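Local coordinates for protein fructokinase (Vibrio cholerae serotype O1, PDB 5EYN) that catalyses the ATP-dependent phosphorylation of fructose, probably to fructose 6-phosphate, as a member of the PfkB carbohydrate kinase family, at residues Ala302-Gln305 and Thr310-Pro313; Ala53-Arg56 and Arg60-Phe63; Thr79-Asp82 and Asp86-His89. All blocks are in the same frame, centred on the assembly; numbering follows the deposited sequence.

Contact 1. Residues Ala302-Gln305 and Thr310-Pro313. With NA (sodium ion), chain F.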
loop_
_atom_site.group_PDB
_atom_site.type_symbol
_atom_site.label_atom_id
_atom_site.label_comp_id
_atom_site.label_asym_id
_atom_site.label_seq_id
_atom_site.Cartn_x
_atom_site.Cartn_y
_atom_site.Cartn_z
ATOM N N ALA A 302 12.639 -22.958 1.189
ATOM C CA ALA A 302 11.996 -21.681 0.930
ATOM C C ALA A 302 12.660 -20.538 1.657
ATOM O O ALA A 302 12.581 -19.400 1.219
ATOM C CB ALA A 302 10.524 -21.750 1.337
ATOM N N THR A 303 13.327 -20.843 2.764
ATOM C CA THR A 303 13.918 -19.798 3.592
ATOM C C THR A 303 15.255 -19.280 3.049
ATOM O O THR A 303 15.806 -18.342 3.613
ATOM C CB THR A 303 14.212 -20.266 5.035
ATOM O OG1 THR A 303 15.291 -21.223 5.039
ATOM C CG2 THR A 303 12.959 -20.819 5.710
ATOM N N THR A 304 15.773 -19.877 1.977
ATOM C CA THR A 304 17.130 -19.574 1.521
ATOM C C THR A 304 17.224 -18.282 0.722
ATOM O O THR A 304 18.324 -17.785 0.493
ATOM C CB THR A 304 17.684 -20.723 0.683
ATOM O OG1 THR A 304 16.828 -20.984 -0.437
ATOM C CG2 THR A 304 17.859 -21.983 1.516
ATOM N N GLN A 305 16.098 -17.708 0.314
ATOM C CA GLN A 305 16.092 -16.426 -0.374
ATOM C C GLN A 305 14.909 -15.570 0.095
ATOM O O GLN A 305 13.862 -16.086 0.531
ATOM C CB GLN A 305 15.979 -16.593 -1.879
ATOM C CG GLN A 305 17.208 -17.208 -2.534
ATOM C CD GLN A 305 17.090 -17.186 -4.038
ATOM O OE1 GLN A 305 16.837 -18.201 -4.663
ATOM N NE2 GLN A 305 17.253 -16.018 -4.617
ATOM N N THR A 310 10.467 -17.037 -3.916
ATOM C CA THR A 310 11.719 -17.017 -4.673
ATOM C C THR A 310 12.410 -18.372 -4.705
ATOM O O THR A 310 12.872 -18.806 -5.766
ATOM C CB THR A 310 12.641 -15.969 -4.085
ATOM O OG1 THR A 310 11.904 -14.741 -3.965
ATOM C CG2 THR A 310 13.834 -15.765 -4.990
ATOM N N ALA A 311 12.494 -19.025 -3.554
ATOM C CA ALA A 311 13.247 -20.268 -3.429
ATOM C C ALA A 311 12.359 -21.500 -3.310
ATOM O O ALA A 311 12.811 -22.567 -2.912
ATOM C CB ALA A 311 14.217 -20.166 -2.246
ATOM N N LEU A 312 11.083 -21.363 -3.660
ATOM C CA LEU A 312 10.215 -22.537 -3.713
ATOM C C LEU A 312 10.851 -23.552 -4.669
ATOM O O LEU A 312 11.097 -23.237 -5.833
ATOM C CB LEU A 312 8.810 -22.153 -4.169
ATOM C CG LEU A 312 8.034 -21.281 -3.186
ATOM C CD1 LEU A 312 6.734 -20.824 -3.816
ATOM C CD2 LEU A 312 7.764 -22.062 -1.915
ATOM N N PRO A 313 11.110 -24.778 -4.184
ATOM C CA PRO A 313 11.980 -25.665 -4.968
ATOM C C PRO A 313 11.262 -26.423 -6.067
ATOM O O PRO A 313 10.052 -26.682 -6.008
ATOM C CB PRO A 313 12.511 -26.644 -3.915
ATOM C CG PRO A 313 11.419 -26.718 -2.894
ATOM C CD PRO A 313 10.893 -25.297 -2.824
HETATM NA NA NA F . 11.900 -17.131 0.357
HETATM O O HOH W 1 11.092 -18.810 -1.090
HETATM O O HOH W 2 11.326 -16.744 2.221
#
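A302 and A311 meet beside a sodium ion in the loop between helices 285-302 and 315-322, a sodium site built from backbone carbonyls and consistent with the monovalent-cation site of ribokinase-fold kinases. Their CA atoms are 4.7 Å apart, the nearest such pair between 302-305 and 310-313. A302 contributes in two ways: its carbonyl O binds the sodium, while its CB rests against L312 CD2. It is the branch end of L312 that makes this apolar touch, since the CB of that leucine points away. T304 bonds backward, to L301 O: with chi1 at 57°, OG1 lies between the backbone N and the carbonyl carbon, and from there it also presses on A311 CB at 3.3 Å. Q305 supplies a second carbonyl ligand, its O standing 2.2 Å from the sodium; G307 O adds a third, and two waters bring the ligands to five. Beyond the backbone the Q305 side chain runs extended and crosses that of T310 at about a right angle. T310 CG2 meets the amide 3.4 Å from Q305 NE2 and 3.7 Å from Q305 CD. No direct hydrogen bond joins the two segments. One of the waters, 2.4 Å from the sodium, accepts from A311 N at 2.8 Å, so the metal carries the link from A311 to the carbonyls of A302 and Q305.

Contact 2. Residues Ala53-Arg56 and Arg60-Phe63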
loop_
_atom_site.group_PDB
_atom_site.type_symbol
_atom_site.label_atom_id
_atom_site.label_comp_id
_atom_site.label_asym_id
_atom_site.label_seq_id
_atom_site.Cartn_x
_atom_site.Cartn_y
_atom_site.Cartn_z
ATOM N N ALA A 53 4.137 -23.029 -5.193
ATOM C CA ALA A 53 4.930 -24.129 -4.665
ATOM C C ALA A 53 4.534 -25.422 -5.345
ATOM O O ALA A 53 5.391 -26.224 -5.714
ATOM C CB ALA A 53 4.745 -24.268 -3.190
ATOM N N ILE A 54 3.230 -25.646 -5.476
ATOM C CA ILE A 54 2.733 -26.854 -6.120
ATOM C C ILE A 54 3.174 -26.910 -7.586
ATOM O O ILE A 54 3.659 -27.935 -8.064
ATOM C CB ILE A 54 1.206 -26.933 -5.991
ATOM C CG1 ILE A 54 0.837 -27.194 -4.532
ATOM C CG2 ILE A 54 0.665 -28.023 -6.877
ATOM C CD1 ILE A 54 -0.637 -26.989 -4.217
ATOM N N ALA A 55 3.004 -25.805 -8.297
ATOM C CA ALA A 55 3.382 -25.735 -9.701
ATOM C C ALA A 55 4.880 -25.988 -9.909
ATOM O O ALA A 55 5.277 -26.690 -10.837
ATOM C CB ALA A 55 2.968 -24.400 -10.293
ATOM N N ARG A 56 5.706 -25.464 -9.014
ATOM C CA ARG A 56 7.148 -25.633 -9.145
ATOM C C ARG A 56 7.542 -27.085 -9.007
ATOM O O ARG A 56 8.553 -27.499 -9.559
ATOM C CB ARG A 56 7.881 -24.812 -8.102
ATOM C CG ARG A 56 7.792 -23.335 -8.362
ATOM C CD ARG A 56 9.116 -22.690 -8.322
ATOM N NE ARG A 56 9.026 -21.264 -8.601
ATOM C CZ ARG A 56 9.776 -20.347 -8.021
ATOM N NH1 ARG A 56 10.671 -20.702 -7.121
ATOM N NH2 ARG A 56 9.627 -19.080 -8.346
ATOM N N ARG A 60 -0.472 -29.648 -10.419
ATOM C CA ARG A 60 -1.550 -28.976 -11.111
ATOM C C ARG A 60 -2.263 -28.062 -10.135
ATOM O O ARG A 60 -3.094 -28.508 -9.362
ATOM C CB ARG A 60 -2.523 -30.031 -11.628
ATOM C CG ARG A 60 -3.578 -29.527 -12.561
ATOM C CD ARG A 60 -4.525 -30.664 -12.844
ATOM N NE ARG A 60 -5.345 -30.461 -14.025
ATOM C CZ ARG A 60 -6.243 -31.342 -14.446
ATOM N NH1 ARG A 60 -6.957 -31.103 -15.538
ATOM N NH2 ARG A 60 -6.424 -32.472 -13.774
ATOM N N SER A 61 -1.937 -26.783 -10.167
ATOM C CA SER A 61 -2.569 -25.839 -9.261
ATOM C C SER A 61 -3.303 -24.761 -10.059
ATOM O O SER A 61 -2.943 -24.433 -11.189
ATOM C CB SER A 61 -1.545 -25.239 -8.292
ATOM O OG SER A 61 -0.629 -24.435 -8.978
ATOM N N ALA A 62 -4.357 -24.234 -9.454
ATOM C CA ALA A 62 -5.210 -23.239 -10.089
ATOM C C ALA A 62 -5.659 -22.292 -9.008
ATOM O O ALA A 62 -5.921 -22.728 -7.901
ATOM C CB ALA A 62 -6.410 -23.905 -10.747
ATOM N N PHE A 63 -5.750 -21.008 -9.327
ATOM C CA PHE A 63 -6.068 -19.986 -8.341
ATOM C C PHE A 63 -7.353 -19.294 -8.735
ATOM O O PHE A 63 -7.533 -18.957 -9.901
ATOM C CB PHE A 63 -4.942 -18.955 -8.300
ATOM C CG PHE A 63 -5.053 -17.947 -7.186
ATOM C CD1 PHE A 63 -4.363 -18.145 -6.009
ATOM C CD2 PHE A 63 -5.821 -16.806 -7.318
ATOM C CE1 PHE A 63 -4.434 -17.239 -4.989
ATOM C CE2 PHE A 63 -5.900 -15.895 -6.288
ATOM C CZ PHE A 63 -5.199 -16.113 -5.126
#
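I54 of helix 46-56 packs on S61 at the start of strand 61-68, the CG2 branch of the isoleucine lying 3.8 Å from S61 CB. That branch is anti to the backbone N of I54, which swings it across to the serine, and it also reaches the backbone at R60 N, 4.1 Å away. The CB of R60 itself points away from the helix, so the main chain is what I54 meets there. The other branch, CG1, takes the place beside the N (chi1 -69°), and the I54 side chain as a whole also packs on V21. S61 holds its hydroxyl back toward its own main chain, OG lying between N and C at a chi1 of 67°. In this position OG hydrogen-bonds to A51 O, one turn back along the helix from A55, so a buried polar atom is satisfied by the helix backbone. The contact is the alpha-to-beta step that brings the chain into the mainly parallel central sheet of the ribokinase-like fold, where 61-68 runs between strands 21-24 and 86-93. Only three residues link the two segments, and the CA atoms of A55 and S61 are 6.0 Å apart. Across that gap A55 CB sits 3.8 Å from S61 OG, and the backbone N of A55 is 3.9 Å from the same oxygen.

Contact 3. Residues Thr79-Asp82 and Asp86-His89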
loop_
_atom_site.group_PDB
_atom_site.type_symbol
_atom_site.label_atom_id
_atom_site.label_comp_id
_atom_site.label_asym_id
_atom_site.label_seq_id
_atom_site.Cartn_x
_atom_site.Cartn_y
_atom_site.Cartn_z
ATOM N N THR A 79 2.830 -13.135 -12.435
ATOM C CA THR A 79 3.591 -14.087 -11.652
ATOM C C THR A 79 2.953 -15.474 -11.739
ATOM O O THR A 79 3.628 -16.467 -12.011
ATOM C CB THR A 79 3.700 -13.649 -10.173
ATOM O OG1 THR A 79 4.433 -12.418 -10.071
ATOM C CG2 THR A 79 4.382 -14.713 -9.325
ATOM N N LEU A 80 1.647 -15.559 -11.503
ATOM C CA LEU A 80 0.978 -16.851 -11.588
ATOM C C LEU A 80 1.103 -17.445 -12.997
ATOM O O LEU A 80 1.318 -18.651 -13.156
ATOM C CB LEU A 80 -0.489 -16.741 -11.175
ATOM C CG LEU A 80 -0.687 -16.374 -9.708
ATOM C CD1 LEU A 80 -2.163 -16.361 -9.419
ATOM C CD2 LEU A 80 0.021 -17.304 -8.752
ATOM N N THR A 81 0.970 -16.600 -14.012
ATOM C CA THR A 81 1.131 -17.035 -15.399
ATOM C C THR A 81 2.524 -17.608 -15.615
ATOM O O THR A 81 2.684 -18.725 -16.138
ATOM C CB THR A 81 0.925 -15.856 -16.366
ATOM O OG1 THR A 81 -0.446 -15.432 -16.312
ATOM C CG2 THR A 81 1.272 -16.251 -17.791
ATOM N N ASP A 82 3.537 -16.847 -15.213
ATOM C CA ASP A 82 4.920 -17.272 -15.371
ATOM C C ASP A 82 5.141 -18.617 -14.701
ATOM O O ASP A 82 5.886 -19.450 -15.210
ATOM C CB ASP A 82 5.884 -16.264 -14.738
ATOM C CG ASP A 82 6.012 -14.973 -15.521
ATOM O OD1 ASP A 82 6.637 -14.039 -14.978
ATOM O OD2 ASP A 82 5.489 -14.881 -16.649
ATOM N N ASP A 86 -2.731 -22.083 -13.133
ATOM C CA ASP A 86 -3.923 -21.698 -13.876
ATOM C C ASP A 86 -4.573 -20.514 -13.154
ATOM O O ASP A 86 -4.903 -20.614 -11.980
ATOM C CB ASP A 86 -4.863 -22.906 -13.948
ATOM C CG ASP A 86 -6.173 -22.622 -14.663
ATOM O OD1 ASP A 86 -6.687 -23.569 -15.294
ATOM O OD2 ASP A 86 -6.708 -21.501 -14.586
ATOM N N CYS A 87 -4.700 -19.386 -13.842
ATOM C CA CYS A 87 -5.254 -18.184 -13.231
ATOM C C CYS A 87 -6.376 -17.584 -14.061
ATOM O O CYS A 87 -6.672 -16.397 -13.971
ATOM C CB CYS A 87 -4.163 -17.137 -12.943
ATOM S SG CYS A 87 -3.008 -16.803 -14.294
ATOM N N GLN A 88 -7.043 -18.435 -14.829
ATOM C CA GLN A 88 -8.231 -18.016 -15.563
ATOM C C GLN A 88 -9.285 -17.398 -14.633
ATOM O O GLN A 88 -10.051 -16.527 -15.040
ATOM C CB GLN A 88 -8.847 -19.214 -16.298
ATOM C CG GLN A 88 -7.862 -20.070 -17.105
ATOM C CD GLN A 88 -7.329 -19.383 -18.350
ATOM O OE1 GLN A 88 -6.774 -18.279 -18.290
ATOM N NE2 GLN A 88 -7.484 -20.046 -19.491
ATOM N N HIS A 89 -9.327 -17.863 -13.389
ATOM C CA HIS A 89 -10.324 -17.399 -12.427
ATOM C C HIS A 89 -9.773 -16.383 -11.425
ATOM O O HIS A 89 -10.354 -16.158 -10.366
ATOM C CB HIS A 89 -10.932 -18.586 -11.695
ATOM C CG HIS A 89 -11.608 -19.554 -12.610
ATOM N ND1 HIS A 89 -12.837 -19.301 -13.176
ATOM C CD2 HIS A 89 -11.211 -20.755 -13.088
ATOM C CE1 HIS A 89 -13.174 -20.313 -13.955
ATOM N NE2 HIS A 89 -12.201 -21.206 -13.922
#
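C87 turns its sulfur toward T81 through a chi1 of 47°, which sets SG between its own backbone N and carbonyl carbon; T81 carries OG1 beside its N and anti to its carbonyl carbon. The two atoms, C87 SG and T81 OG1, end 3.5 Å apart. This is a packing contact: OG1 is hydrogen-bonded to Q77 O, one turn earlier in the helix, and that bond fixes the rotation of the threonine. The backbone N of T81 is also near, 4.0 Å from C87 SG. SG touches L80 CB as well, at 4.0 Å. Farther along the same leucine, CD1 comes to 4.1 Å from C87 CB, and the cysteine is met by both the root and one branch of L80. L80 is buried, with F63 and V85 against it, whereas T81 is exposed, so C87 lies between a buried leucine and an exposed threonine. The buried area, 128 Å² over both sides, is small and comes mainly from L80 and C87. Directly after C87 the chain bends at Q88 and H89. The bend starts with an Asx turn, Q88 N donating to D86 OD2 at 3.1 Å with an N-H...O angle of 158°, the oxygen being approached nearly along its C-O bond. Strand 86-93 is an outermost strand of the large sheet within this chain, and helix 71-82 leads into it from strand 61-68, the parallel neighbour: the contact is the helix-to-strand closure of a beta-alpha-beta crossover in the ribokinase-like fold.

Contacts 2 and 3 are adjacent, their centres 9 Å apart, and are joined through the sheet: F63 N is 2.8 Å from D86 O and S61 O is 3.1 Å from D86 N, both probable hydrogen bonds between parallel strands. Contact 1 meets contact 2 through R56, whose NH1 is 2.9 Å from L312 O and 3.2 Å from T310 O, so helix 46-56 is tied to the loop beside the sodium. Contacts 1 and 3 do not touch, their nearest atoms being about 8 Å apart. Contact 1 lies nearest the active site, with the A302 side chain about 7 Å from ADP and 8 Å from beryllium trifluoride. The side chain of L80 in contact 3 is about 11 Å from the bound fructose. The side chain of I54 in contact 2 is about 14 Å from the bound fructose.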